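Local structure of alanine racemase (3HUR) at residues E28-K33 and A221-G226; K34-L39 and A61-V66; A169-E174 and N236-M241; R261-D266 and G281-L286; K308-I313 and K324-Y329. The protein belongs to the alanine racemase family, whose subunits join an N-terminal TIM-type barrel to a C-terminal domain built mainly of beta strands. One frame throughout, in Å; residues are numbered along the deposited sequence.

Interaction 1. Residues E28-K33 and A221-G226; sequences EWTKAK and AAIRPG. With SO4 (sulfate ion), chain B.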
# COMPACT_ATOMS: atom_id res chain seq x y z
N GLU A 28 32.13 1.50 -27.70
CA GLU A 28 32.21 1.31 -29.13
C GLU A 28 31.13 2.09 -29.84
O GLU A 28 31.31 2.47 -30.97
CB GLU A 28 32.06 -0.17 -29.53
CG GLU A 28 33.13 -1.10 -28.96
CD GLU A 28 32.75 -2.60 -29.07
OE1 GLU A 28 32.25 -3.00 -30.16
OE2 GLU A 28 32.96 -3.37 -28.08
N TRP A 29 30.00 2.31 -29.18
CA TRP A 29 28.86 2.95 -29.80
C TRP A 29 29.12 4.43 -29.97
O TRP A 29 28.56 5.08 -30.87
CB TRP A 29 27.65 2.75 -28.90
CG TRP A 29 26.31 3.29 -29.38
CD1 TRP A 29 25.65 4.39 -28.91
CD2 TRP A 29 25.45 2.69 -30.36
NE1 TRP A 29 24.44 4.52 -29.54
CE2 TRP A 29 24.29 3.49 -30.44
CE3 TRP A 29 25.55 1.57 -31.20
CZ2 TRP A 29 23.24 3.21 -31.33
CZ3 TRP A 29 24.48 1.27 -32.08
CH2 TRP A 29 23.36 2.10 -32.14
N THR A 30 29.93 4.97 -29.08
CA THR A 30 30.18 6.41 -29.03
C THR A 30 31.63 6.74 -29.42
O THR A 30 32.04 7.90 -29.40
CB THR A 30 29.84 6.98 -27.61
OG1 THR A 30 30.81 6.55 -26.64
CG2 THR A 30 28.44 6.54 -27.17
N LYS A 31 32.40 5.72 -29.78
CA LYS A 31 33.84 5.84 -29.99
C LYS A 31 34.48 6.68 -28.89
O LYS A 31 35.11 7.69 -29.15
CB LYS A 31 34.11 6.43 -31.39
CG LYS A 31 34.55 5.39 -32.42
CD LYS A 31 33.41 4.54 -33.02
CE LYS A 31 33.98 3.58 -34.16
NZ LYS A 31 33.18 2.31 -34.43
N ALA A 32 34.34 6.25 -27.65
CA ALA A 32 34.77 7.04 -26.52
C ALA A 32 36.18 6.68 -26.14
O ALA A 32 36.61 5.55 -26.37
CB ALA A 32 33.86 6.81 -25.38
N LYS A 33 36.91 7.63 -25.56
CA LYS A 33 38.30 7.38 -25.19
C LYS A 33 38.33 6.93 -23.75
O LYS A 33 38.78 5.83 -23.45
CB LYS A 33 39.18 8.64 -25.42
CG LYS A 33 39.51 8.93 -26.96
CD LYS A 33 39.76 7.59 -27.80
CE LYS A 33 40.39 7.82 -29.21
NZ LYS A 33 39.69 8.89 -30.01
N ALA A 221 34.63 12.37 -25.74
CA ALA A 221 35.98 12.23 -25.19
C ALA A 221 35.91 11.36 -23.91
O ALA A 221 36.56 10.30 -23.83
CB ALA A 221 36.59 13.61 -24.92
N ALA A 222 35.11 11.81 -22.94
CA ALA A 222 34.84 11.07 -21.69
C ALA A 222 33.34 10.99 -21.48
O ALA A 222 32.67 12.00 -21.14
CB ALA A 222 35.48 11.75 -20.51
N ILE A 223 32.81 9.78 -21.69
CA ILE A 223 31.42 9.49 -21.42
C ILE A 223 31.19 9.07 -19.95
O ILE A 223 32.10 8.62 -19.27
CB ILE A 223 30.86 8.46 -22.41
CG1 ILE A 223 31.50 7.08 -22.25
CG2 ILE A 223 31.03 8.97 -23.84
CD1 ILE A 223 30.77 5.97 -23.10
N ARG A 224 29.95 9.27 -19.49
CA ARG A 224 29.54 9.09 -18.09
C ARG A 224 28.31 8.21 -17.96
O ARG A 224 27.29 8.65 -17.50
CB ARG A 224 29.24 10.44 -17.49
CG ARG A 224 30.47 11.19 -17.15
CD ARG A 224 30.09 12.44 -16.37
NE ARG A 224 30.03 13.46 -17.39
CZ ARG A 224 29.06 14.33 -17.61
NH1 ARG A 224 28.02 14.49 -16.82
NH2 ARG A 224 29.23 15.11 -18.64
N PRO A 225 28.40 6.96 -18.41
CA PRO A 225 27.24 6.07 -18.32
C PRO A 225 26.88 5.71 -16.89
O PRO A 225 27.74 5.30 -16.14
CB PRO A 225 27.69 4.84 -19.08
CG PRO A 225 29.13 4.91 -19.06
CD PRO A 225 29.51 6.30 -19.10
N GLY A 226 25.63 5.95 -16.52
CA GLY A 226 25.09 5.62 -15.19
C GLY A 226 23.99 4.59 -15.30
O GLY A 226 24.26 3.41 -15.42
S SO4 B . 22.75 9.02 -16.14
O1 SO4 B . 21.84 8.16 -15.43
O2 SO4 B . 22.10 10.09 -16.84
O3 SO4 B . 23.57 9.70 -15.18
O4 SO4 B . 23.41 8.11 -17.07
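Ile223 reaches across from its barrel strand to Ala32, and its whole branched side chain takes part: CG1, CG2 and CD1 each come to about 3.9 Å from Ala32 CB, so the methyl rests in the fork of the isoleucine. This follows from a chi1 of 67°, which sets CG1 between the backbone N and carbonyl carbon and turns both branches toward the end of helix 16-30. Beyond the alanine, Ile223 CD1 lies 3.6 Å from Thr30 OG1. That hydroxyl is hydrogen-bonded to Ile26 O one turn back, which helps explain how it can border an apolar neighbour. Ala221 contributes through its backbone, since its CB points away. Ala221 O accepts a bond from Lys33 N at 3.2 Å; the bond is bent, with an N-H...O angle of 142°, and the donor sits 33° off the carbonyl plane. Lys33 touches the same oxygen with CB while its ammonium end leads off. Farther along, Gly226 N makes a weak bond to sulfate O4 (3.1 Å), an ion that Ser206 and Gln227 also hold. The contact thus sets helix end against strand chiefly by apolar packing, with one bent backbone bond tying the turn after the helix to Ala221.

Interaction 2. Residues K34-L39 and A61-V66; sequences KVYAVL and ADALIV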
# COMPACT_ATOMS: atom_id res chain seq x y z
N LYS A 34 37.79 7.77 -22.88
CA LYS A 34 37.66 7.48 -21.49
C LYS A 34 36.20 7.10 -21.16
O LYS A 34 35.27 7.62 -21.75
CB LYS A 34 38.06 8.73 -20.73
CG LYS A 34 39.52 9.18 -20.97
CD LYS A 34 40.40 8.81 -19.76
CE LYS A 34 41.92 8.94 -20.02
NZ LYS A 34 42.65 7.78 -19.33
N VAL A 35 35.99 6.15 -20.25
CA VAL A 35 34.65 5.84 -19.71
C VAL A 35 34.68 5.99 -18.20
O VAL A 35 35.49 5.35 -17.55
CB VAL A 35 34.19 4.44 -20.07
CG1 VAL A 35 32.90 4.08 -19.33
CG2 VAL A 35 33.98 4.35 -21.53
N TYR A 36 33.85 6.91 -17.70
CA TYR A 36 33.61 7.15 -16.29
C TYR A 36 32.28 6.51 -15.87
O TYR A 36 31.21 6.99 -16.28
CB TYR A 36 33.48 8.65 -16.02
CG TYR A 36 34.66 9.48 -16.44
CD1 TYR A 36 34.56 10.87 -16.45
CD2 TYR A 36 35.87 8.91 -16.82
CE1 TYR A 36 35.62 11.65 -16.82
CE2 TYR A 36 36.93 9.69 -17.18
CZ TYR A 36 36.80 11.05 -17.19
OH TYR A 36 37.87 11.81 -17.55
N ALA A 37 32.34 5.46 -15.06
CA ALA A 37 31.16 4.67 -14.68
C ALA A 37 30.48 5.38 -13.55
O ALA A 37 31.13 5.64 -12.54
CB ALA A 37 31.58 3.31 -14.24
N VAL A 38 29.22 5.77 -13.74
CA VAL A 38 28.49 6.45 -12.70
C VAL A 38 27.75 5.38 -11.88
O VAL A 38 27.00 4.58 -12.40
CB VAL A 38 27.51 7.53 -13.28
CG1 VAL A 38 26.78 8.26 -12.15
CG2 VAL A 38 28.24 8.57 -14.14
N LEU A 39 27.99 5.41 -10.58
CA LEU A 39 27.45 4.46 -9.67
C LEU A 39 26.75 5.20 -8.55
O LEU A 39 27.31 5.40 -7.48
CB LEU A 39 28.60 3.68 -9.08
CG LEU A 39 29.24 2.70 -10.06
CD1 LEU A 39 30.28 1.94 -9.30
CD2 LEU A 39 28.18 1.75 -10.70
N ALA A 61 36.22 0.61 -17.34
CA ALA A 61 36.03 2.01 -16.88
C ALA A 61 37.36 2.63 -16.45
O ALA A 61 38.16 1.95 -15.84
CB ALA A 61 35.07 2.05 -15.72
N ASP A 62 37.56 3.92 -16.70
CA ASP A 62 38.78 4.64 -16.35
C ASP A 62 38.62 5.53 -15.11
O ASP A 62 39.61 6.05 -14.56
CB ASP A 62 39.22 5.52 -17.53
CG ASP A 62 39.16 4.76 -18.85
OD1 ASP A 62 40.04 3.89 -19.09
OD2 ASP A 62 38.20 4.98 -19.61
N ALA A 63 37.38 5.79 -14.73
CA ALA A 63 37.09 6.37 -13.42
C ALA A 63 35.70 5.95 -12.92
O ALA A 63 34.91 5.31 -13.62
CB ALA A 63 37.20 7.83 -13.47
N LEU A 64 35.42 6.33 -11.70
CA LEU A 64 34.15 6.01 -11.09
C LEU A 64 33.60 7.30 -10.56
O LEU A 64 34.34 8.07 -9.97
CB LEU A 64 34.35 5.04 -9.91
CG LEU A 64 35.09 3.75 -10.24
CD1 LEU A 64 35.44 2.99 -8.94
CD2 LEU A 64 34.26 2.92 -11.18
N ILE A 65 32.30 7.53 -10.75
CA ILE A 65 31.61 8.71 -10.18
C ILE A 65 30.53 8.23 -9.18
O ILE A 65 29.77 7.30 -9.47
CB ILE A 65 30.92 9.56 -11.29
CG1 ILE A 65 31.90 9.85 -12.44
CG2 ILE A 65 30.39 10.84 -10.72
CD1 ILE A 65 31.32 10.68 -13.70
N VAL A 66 30.50 8.86 -8.01
CA VAL A 66 29.57 8.53 -6.95
C VAL A 66 29.03 9.84 -6.35
O VAL A 66 29.52 10.92 -6.70
CB VAL A 66 30.22 7.63 -5.85
CG1 VAL A 66 30.79 6.31 -6.46
CG2 VAL A 66 31.23 8.36 -5.11
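Neighbouring parallel strands of the N-terminal TIM-type barrel, 34-38 and 63-66, meet here as the two ends of a beta-alpha-beta crossover, with helices 41-45 and 48-57 in the connection. Their segment axes approach to 4.5 Å at an angle of 31°, and Tyr36, Ala37 and Val38 pair with Ala63, Leu64 and Ile65. The ladder runs from Ala37 N to Ala63 O (2.9 Å), from Ile65 N to Ala37 O (2.9 Å) and from Leu39 N to Ile65 O (2.8 Å). At its start the pattern changes: Val35 O takes a bond from Asp62 N at 2.7 Å and a weak one from Ala63 N, while Val35 N turns to a side chain, Asp62 OD2, at 2.6 Å and 167°. A chi1 of -46° swings this carboxylate back beside its own N and toward the neighbouring strand; Arg27 forms a salt bridge to the same oxygen. On the face of Tyr36 and Val38, Ile65 CD1 wedges in 3.8 Å from both Tyr36 CB and Val38 CG2, and Phe160 and Trp85 adjoin. On the other face Ala37 CB meets Leu64 CD2 at 4.1 Å, beneath helix 48-57. Asp62 therefore supplies in its side chain an acceptor for Val35 N near the start of strand 34-38, and the arginine probably stabilises its negative charge.

Interaction 3. Residues A169-E174 and N236-M241; sequences ADEAGE and NGELKM
Ala172 N donates to Glu238 OE2 at 3.0 Å with an N-H...O angle of 163°, and the carboxylate oxygen is met nearly head-on, in line with its C-O bond. The glutamate reaches that far because its chain is extended beyond CG. The tight part of the contact is made by Leu239, whose CD2 presses against Ala172 CB at 3.5 Å. Its other branch reaches more loosely to backbone carbonyls, Leu239 CD1 lying 3.9 Å from Ala169 O and 4.0 Å from Glu171 O. One leucine fork thus covers the bend of the loop that leads from strand 157-163 to helix 174-191, and helix 206-211 touches the loop through Ala169 and Asp170. Glu171 and Glu238 form the solvent side. Glu171 meets its neighbour by CA and CB, with its carboxylate turned elsewhere: Glu171 OE1 stays 5.7 Å from Glu238 OE2. The second segment belongs to the connection between barrel strand 222-223 and strand 251-263 of the C-terminal domain. A single straight bond and one leucine therefore join two surface loops, and the carboxylate of Glu171 may slightly raise the cost of charge on Glu238, an effect that solvent probably screens.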
# COMPACT_ATOMS: atom_id res chain seq x y z
N ALA A 169 17.83 14.68 -23.17
CA ALA A 169 18.25 13.63 -24.08
C ALA A 169 17.37 12.37 -23.93
O ALA A 169 17.18 11.66 -24.90
CB ALA A 169 19.73 13.30 -23.85
N ASP A 170 16.84 12.12 -22.72
CA ASP A 170 15.97 10.95 -22.42
C ASP A 170 14.47 11.19 -22.57
O ASP A 170 13.66 10.27 -22.32
CB ASP A 170 16.23 10.42 -20.99
CG ASP A 170 15.73 11.38 -19.88
OD1 ASP A 170 15.35 12.54 -20.17
OD2 ASP A 170 15.75 10.97 -18.69
N GLU A 171 14.10 12.42 -22.94
CA GLU A 171 12.72 12.77 -23.27
C GLU A 171 12.53 12.76 -24.79
O GLU A 171 13.49 12.93 -25.55
CB GLU A 171 12.36 14.13 -22.67
CG GLU A 171 12.28 14.12 -21.15
CD GLU A 171 12.11 15.51 -20.53
OE1 GLU A 171 11.56 16.40 -21.23
OE2 GLU A 171 12.51 15.71 -19.35
N ALA A 172 11.29 12.54 -25.22
CA ALA A 172 10.90 12.54 -26.66
C ALA A 172 10.15 13.83 -27.03
O ALA A 172 9.48 14.43 -26.18
CB ALA A 172 9.99 11.34 -26.95
N GLY A 173 10.26 14.24 -28.30
CA GLY A 173 9.41 15.33 -28.81
C GLY A 173 10.11 16.53 -29.46
O GLY A 173 11.27 16.45 -29.88
N GLU A 174 9.38 17.63 -29.55
CA GLU A 174 9.82 18.82 -30.26
C GLU A 174 10.28 19.88 -29.25
O GLU A 174 11.31 20.54 -29.46
CB GLU A 174 8.66 19.36 -31.14
CG GLU A 174 9.04 19.78 -32.59
CD GLU A 174 9.42 18.59 -33.52
OE1 GLU A 174 9.19 17.41 -33.15
OE2 GLU A 174 9.96 18.84 -34.62
N ASN A 236 12.26 5.79 -19.69
CA ASN A 236 10.98 5.28 -19.14
C ASN A 236 9.81 5.20 -20.11
O ASN A 236 8.82 5.88 -19.96
CB ASN A 236 10.60 5.90 -17.76
CG ASN A 236 10.29 7.38 -17.81
OD1 ASN A 236 11.04 8.20 -17.25
ND2 ASN A 236 9.14 7.74 -18.39
N GLY A 237 9.95 4.35 -21.11
CA GLY A 237 8.89 4.17 -22.11
C GLY A 237 8.98 5.05 -23.37
O GLY A 237 8.76 4.56 -24.48
N GLU A 238 9.36 6.32 -23.19
CA GLU A 238 9.34 7.32 -24.26
C GLU A 238 10.06 6.97 -25.57
O GLU A 238 9.48 7.13 -26.63
CB GLU A 238 9.80 8.68 -23.72
CG GLU A 238 8.89 9.15 -22.56
CD GLU A 238 8.94 10.65 -22.27
OE1 GLU A 238 8.49 11.03 -21.16
OE2 GLU A 238 9.41 11.45 -23.13
N LEU A 239 11.29 6.46 -25.52
CA LEU A 239 12.06 6.17 -26.73
C LEU A 239 12.40 4.71 -26.81
O LEU A 239 12.45 4.05 -25.78
CB LEU A 239 13.36 6.97 -26.76
CG LEU A 239 13.21 8.48 -26.56
CD1 LEU A 239 14.56 9.13 -26.26
CD2 LEU A 239 12.53 9.10 -27.78
N LYS A 240 12.67 4.20 -28.01
CA LYS A 240 12.99 2.80 -28.20
C LYS A 240 14.49 2.65 -28.29
O LYS A 240 15.15 3.48 -28.90
CB LYS A 240 12.34 2.26 -29.49
N MET A 241 15.05 1.60 -27.70
CA MET A 241 16.50 1.44 -27.72
C MET A 241 16.96 1.23 -29.18
O MET A 241 16.27 0.61 -29.96
CB MET A 241 16.96 0.31 -26.76
CG MET A 241 16.76 0.68 -25.27
SD MET A 241 17.92 1.91 -24.61
CE MET A 241 19.35 0.90 -24.92

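Interaction 4. Residues R261-D266 and G281-L286; sequences RFVKKD and GYVATL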
# COMPACT_ATOMS: atom_id res chain seq x y z
N ARG A 261 5.36 -31.90 -5.93
CA ARG A 261 4.28 -32.84 -5.70
C ARG A 261 3.80 -33.42 -7.05
O ARG A 261 3.56 -32.67 -8.00
CB ARG A 261 3.10 -32.12 -5.06
CG ARG A 261 3.25 -31.71 -3.56
CD ARG A 261 2.01 -30.93 -3.09
NE ARG A 261 1.89 -29.69 -3.84
CZ ARG A 261 0.77 -28.98 -4.04
NH1 ARG A 261 -0.42 -29.36 -3.56
NH2 ARG A 261 0.84 -27.86 -4.76
N PHE A 262 3.67 -34.75 -7.12
CA PHE A 262 2.92 -35.40 -8.21
C PHE A 262 1.45 -35.15 -7.92
O PHE A 262 0.95 -35.61 -6.91
CB PHE A 262 3.22 -36.91 -8.25
CG PHE A 262 2.82 -37.61 -9.53
CD1 PHE A 262 3.78 -38.29 -10.29
CD2 PHE A 262 1.49 -37.64 -9.96
CE1 PHE A 262 3.43 -38.97 -11.47
CE2 PHE A 262 1.13 -38.31 -11.14
CZ PHE A 262 2.10 -38.97 -11.90
N VAL A 263 0.78 -34.40 -8.77
CA VAL A 263 -0.63 -34.13 -8.66
C VAL A 263 -1.32 -34.74 -9.88
O VAL A 263 -0.86 -34.55 -11.01
CB VAL A 263 -0.90 -32.63 -8.70
CG1 VAL A 263 -2.41 -32.36 -8.77
CG2 VAL A 263 -0.24 -31.95 -7.51
N LYS A 264 -2.44 -35.44 -9.66
CA LYS A 264 -3.02 -36.30 -10.71
C LYS A 264 -4.11 -35.58 -11.51
O LYS A 264 -4.79 -34.69 -11.00
CB LYS A 264 -3.51 -37.63 -10.11
N LYS A 265 -4.23 -35.99 -12.77
CA LYS A 265 -5.11 -35.40 -13.81
C LYS A 265 -6.33 -34.50 -13.45
O LYS A 265 -6.61 -33.58 -14.20
CB LYS A 265 -5.58 -36.53 -14.77
N ASP A 266 -7.08 -34.78 -12.38
CA ASP A 266 -8.24 -33.92 -12.04
C ASP A 266 -8.17 -33.26 -10.64
O ASP A 266 -8.98 -32.35 -10.34
CB ASP A 266 -9.56 -34.69 -12.19
N GLY A 281 1.14 -35.21 -13.78
CA GLY A 281 2.43 -34.50 -13.86
C GLY A 281 2.81 -33.68 -12.62
O GLY A 281 2.00 -33.42 -11.74
N TYR A 282 4.06 -33.24 -12.58
CA TYR A 282 4.60 -32.60 -11.40
C TYR A 282 4.30 -31.10 -11.28
O TYR A 282 4.24 -30.37 -12.28
CB TYR A 282 6.10 -32.83 -11.37
CG TYR A 282 6.47 -34.26 -11.12
CD1 TYR A 282 6.77 -34.69 -9.83
CD2 TYR A 282 6.52 -35.19 -12.18
CE1 TYR A 282 7.12 -36.00 -9.58
CE2 TYR A 282 6.87 -36.53 -11.93
CZ TYR A 282 7.17 -36.92 -10.63
OH TYR A 282 7.51 -38.22 -10.34
N VAL A 283 4.13 -30.67 -10.02
CA VAL A 283 3.93 -29.27 -9.66
C VAL A 283 4.87 -28.78 -8.56
O VAL A 283 4.96 -29.39 -7.48
CB VAL A 283 2.57 -29.02 -9.15
CG1 VAL A 283 2.48 -27.58 -8.60
CG2 VAL A 283 1.58 -29.26 -10.27
N ALA A 284 5.56 -27.68 -8.85
CA ALA A 284 6.51 -27.06 -7.92
C ALA A 284 5.85 -25.89 -7.18
O ALA A 284 5.06 -25.11 -7.77
CB ALA A 284 7.75 -26.63 -8.66
N THR A 285 6.14 -25.81 -5.90
CA THR A 285 5.81 -24.67 -5.03
C THR A 285 7.06 -23.78 -4.82
O THR A 285 8.12 -24.26 -4.39
CB THR A 285 5.44 -25.16 -3.64
OG1 THR A 285 4.38 -26.08 -3.77
CG2 THR A 285 5.04 -24.01 -2.69
N LEU A 286 6.92 -22.49 -5.11
CA LEU A 286 8.03 -21.56 -5.04
C LEU A 286 7.78 -20.66 -3.84
O LEU A 286 6.64 -20.28 -3.59
CB LEU A 286 8.13 -20.73 -6.34
CG LEU A 286 8.10 -21.51 -7.66
CD1 LEU A 286 8.23 -20.57 -8.83
CD2 LEU A 286 9.15 -22.61 -7.77
O HOH W 1 4.12 -28.39 -5.18
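Phe262 and Tyr282 meet in a T-shaped, edge-to-face pair: Phe262 turns its edge to the face of the tyrosine, with ring centroids 5.1 Å apart and planes at 65°. Their strands, 251-263 and 281-286, are antiparallel neighbours in the mixed sheet of the C-terminal domain. Phe262 CD1 makes the approach, 3.7 Å from Tyr282 CZ, and the phenol oxygen of Tyr282 lies at the edge of the phenylalanine ring, in its plane. The two first torsions differ, Phe262 with CG opposite its N (chi1 -164°) and Tyr282 with CG opposite its carbonyl carbon (chi1 -69°), and this brings the rings together from a non-hydrogen-bonded antiparallel pair. On the other face of the sheet the side chains of Arg261 and Val283 run alongside each other in one direction, above a pair closed by Arg261 N to Val283 O (3.0 Å) and Val283 N to Arg261 O (2.9 Å). Arg261 bends at chi3, and Arg261 NE donates to a water O at 2.9 Å. That water gives a proton to Val283 O at 2.6 Å and is bonded to Thr285 OG1 as well. Tyr271 of the second subunit makes a cation-pi contact with Arg261 and a hydrogen bond with Thr285. Toward Gly281 and Val263 the backbone bonds are weak. The chemistry is accordingly divided: aromatic packing on one face, and on the other, valines beside a water-bridged arginine that also meets the second subunit.

Interaction 5. Residues K308-I313 and K324-Y329; sequences KRMPII and KLDRKY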
# COMPACT_ATOMS: atom_id res chain seq x y z
N LYS A 308 13.88 -22.84 -19.82
CA LYS A 308 12.54 -22.96 -20.38
C LYS A 308 11.51 -22.24 -19.52
O LYS A 308 11.67 -21.98 -18.32
CB LYS A 308 12.13 -24.43 -20.56
CG LYS A 308 13.31 -25.43 -20.77
CD LYS A 308 12.92 -26.65 -21.66
CE LYS A 308 14.17 -27.51 -22.05
NZ LYS A 308 14.47 -28.59 -21.03
N ARG A 309 10.38 -22.02 -20.15
CA ARG A 309 9.37 -21.17 -19.64
C ARG A 309 8.14 -22.02 -19.24
O ARG A 309 7.34 -22.38 -20.09
CB ARG A 309 9.09 -20.24 -20.79
CG ARG A 309 8.45 -18.96 -20.42
CD ARG A 309 8.50 -17.94 -21.59
NE ARG A 309 7.36 -17.02 -21.49
CZ ARG A 309 6.07 -17.34 -21.72
NH1 ARG A 309 5.71 -18.56 -22.12
NH2 ARG A 309 5.12 -16.41 -21.56
N MET A 310 8.01 -22.35 -17.95
CA MET A 310 6.89 -23.19 -17.45
C MET A 310 5.80 -22.31 -16.81
O MET A 310 6.10 -21.21 -16.33
CB MET A 310 7.41 -24.27 -16.49
CG MET A 310 8.31 -25.29 -17.20
SD MET A 310 9.44 -26.11 -16.12
CE MET A 310 10.94 -26.33 -17.09
N PRO A 311 4.52 -22.76 -16.83
CA PRO A 311 3.43 -21.87 -16.48
C PRO A 311 3.07 -21.85 -14.99
O PRO A 311 3.24 -22.84 -14.29
CB PRO A 311 2.28 -22.43 -17.29
CG PRO A 311 2.51 -23.87 -17.24
CD PRO A 311 4.00 -24.05 -17.32
N ILE A 312 2.55 -20.73 -14.53
CA ILE A 312 2.13 -20.59 -13.17
C ILE A 312 0.69 -21.03 -13.16
O ILE A 312 -0.10 -20.56 -13.96
CB ILE A 312 2.23 -19.13 -12.72
CG1 ILE A 312 3.67 -18.81 -12.36
CG2 ILE A 312 1.33 -18.87 -11.51
CD1 ILE A 312 3.94 -17.33 -12.22
N ILE A 313 0.33 -21.93 -12.25
CA ILE A 313 -1.04 -22.37 -12.16
C ILE A 313 -1.60 -22.17 -10.77
O ILE A 313 -0.95 -22.48 -9.79
CB ILE A 313 -1.22 -23.85 -12.61
CG1 ILE A 313 -0.68 -24.86 -11.60
CG2 ILE A 313 -0.54 -24.09 -13.96
CD1 ILE A 313 0.80 -24.91 -11.54
N LYS A 324 3.48 -25.70 -12.91
CA LYS A 324 3.47 -27.00 -13.61
C LYS A 324 4.77 -27.17 -14.33
O LYS A 324 5.06 -26.40 -15.22
CB LYS A 324 2.32 -27.07 -14.63
CG LYS A 324 2.16 -28.47 -15.31
CD LYS A 324 1.12 -28.47 -16.43
CE LYS A 324 1.13 -29.86 -17.17
NZ LYS A 324 0.06 -30.04 -18.24
N LEU A 325 5.52 -28.21 -13.96
CA LEU A 325 6.84 -28.50 -14.55
C LEU A 325 6.72 -29.48 -15.74
O LEU A 325 5.76 -30.24 -15.84
CB LEU A 325 7.74 -29.13 -13.50
CG LEU A 325 7.82 -28.44 -12.13
CD1 LEU A 325 8.48 -29.34 -11.05
CD2 LEU A 325 8.55 -27.10 -12.25
N ASP A 326 7.71 -29.49 -16.63
CA ASP A 326 7.62 -30.33 -17.83
C ASP A 326 8.09 -31.75 -17.49
O ASP A 326 7.54 -32.73 -18.00
CB ASP A 326 8.28 -29.70 -19.10
CG ASP A 326 9.77 -29.37 -18.95
OD1 ASP A 326 10.35 -29.54 -17.84
OD2 ASP A 326 10.38 -28.93 -19.97
N ARG A 327 9.05 -31.85 -16.60
CA ARG A 327 9.44 -33.14 -16.03
C ARG A 327 9.59 -32.89 -14.54
O ARG A 327 9.19 -31.85 -14.05
CB ARG A 327 10.75 -33.65 -16.67
CG ARG A 327 11.73 -32.56 -17.05
CD ARG A 327 13.14 -33.10 -17.20
NE ARG A 327 13.91 -32.99 -15.96
CZ ARG A 327 15.08 -32.35 -15.83
NH1 ARG A 327 15.67 -32.31 -14.63
NH2 ARG A 327 15.66 -31.77 -16.89
N LYS A 328 10.16 -33.84 -13.81
CA LYS A 328 10.34 -33.69 -12.38
C LYS A 328 11.65 -32.93 -12.19
O LYS A 328 12.63 -33.26 -12.86
CB LYS A 328 10.39 -35.09 -11.73
CG LYS A 328 10.55 -35.11 -10.19
CD LYS A 328 11.06 -36.48 -9.69
CE LYS A 328 11.07 -36.58 -8.14
NZ LYS A 328 12.22 -37.41 -7.61
N TYR A 329 11.68 -31.91 -11.32
CA TYR A 329 12.97 -31.30 -10.93
C TYR A 329 13.21 -31.46 -9.46
O TYR A 329 12.28 -31.54 -8.68
CB TYR A 329 13.04 -29.82 -11.30
CG TYR A 329 13.06 -29.58 -12.78
CD1 TYR A 329 11.91 -29.73 -13.54
CD2 TYR A 329 14.22 -29.21 -13.42
CE1 TYR A 329 11.91 -29.53 -14.90
CE2 TYR A 329 14.24 -29.01 -14.81
CZ TYR A 329 13.06 -29.17 -15.53
OH TYR A 329 13.04 -28.99 -16.88
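The methyl end of Met310 sits against a polar pair, which is the odd point of this contact: CE is 3.3 Å from Asp326 OD1 and 3.4 Å from Tyr329 OH, two atoms hydrogen-bonded to each other. Tyr329 OH donates to the syn lone pair of Asp326 OD1 at 2.9 Å, with the carboxylate oxygen in the plane of the ring at its edge. Asp326 can turn back to its own segment's tyrosine because chi1 is 59°, placing CG between the backbone N and carbonyl carbon. Met310 SD stands 5.3 Å from the Tyr329 ring centroid and 46° off the normal, an oblique Met-aromatic contact. The guanidinium of Arg327 lies over one face of that ring, offset toward the rim. Lys308 crosses Asp326 at about a right angle, yet Lys308 NZ remains 4.2 Å from Asp326 OD2, beyond salt-bridge range. At the far end Lys324 N donates to Pro311 O (3.2 Å), approaching almost along the C=O axis though bent at the hydrogen (141°), and Pro311 CD packs on Lys324 O at 3.3 Å. Met310 and Pro311 of strand 308-311 are thus packed against the loop that leaves strand 321-324, a Met-aromatic contact between strand and loop in the mixed beta sheet of the C-terminal domain.

Interactions 1 and 2 are buried in the barrel and share one parallel sheet: strand 34-38 lies between 222-223 and 63-66, and Ile223 O to Tyr36 N (2.9 Å) ties the two contacts. Interaction 3 is at the surface, its centre about 20 Å from that of interaction 1, where loops meet by one carboxylate bond and a leucine. Interactions 4 and 5, partly buried, belong to the C-terminal sheet and join through Tyr282 O to Leu325 N (3.0 Å), yet their centres lie more than 40 Å from those of the barrel contacts. Inside the barrel aliphatic packing and backbone bonds prevail, with one carboxylate; the C-terminal sheet adds an aromatic pair, sulfur and a water-bridged arginine.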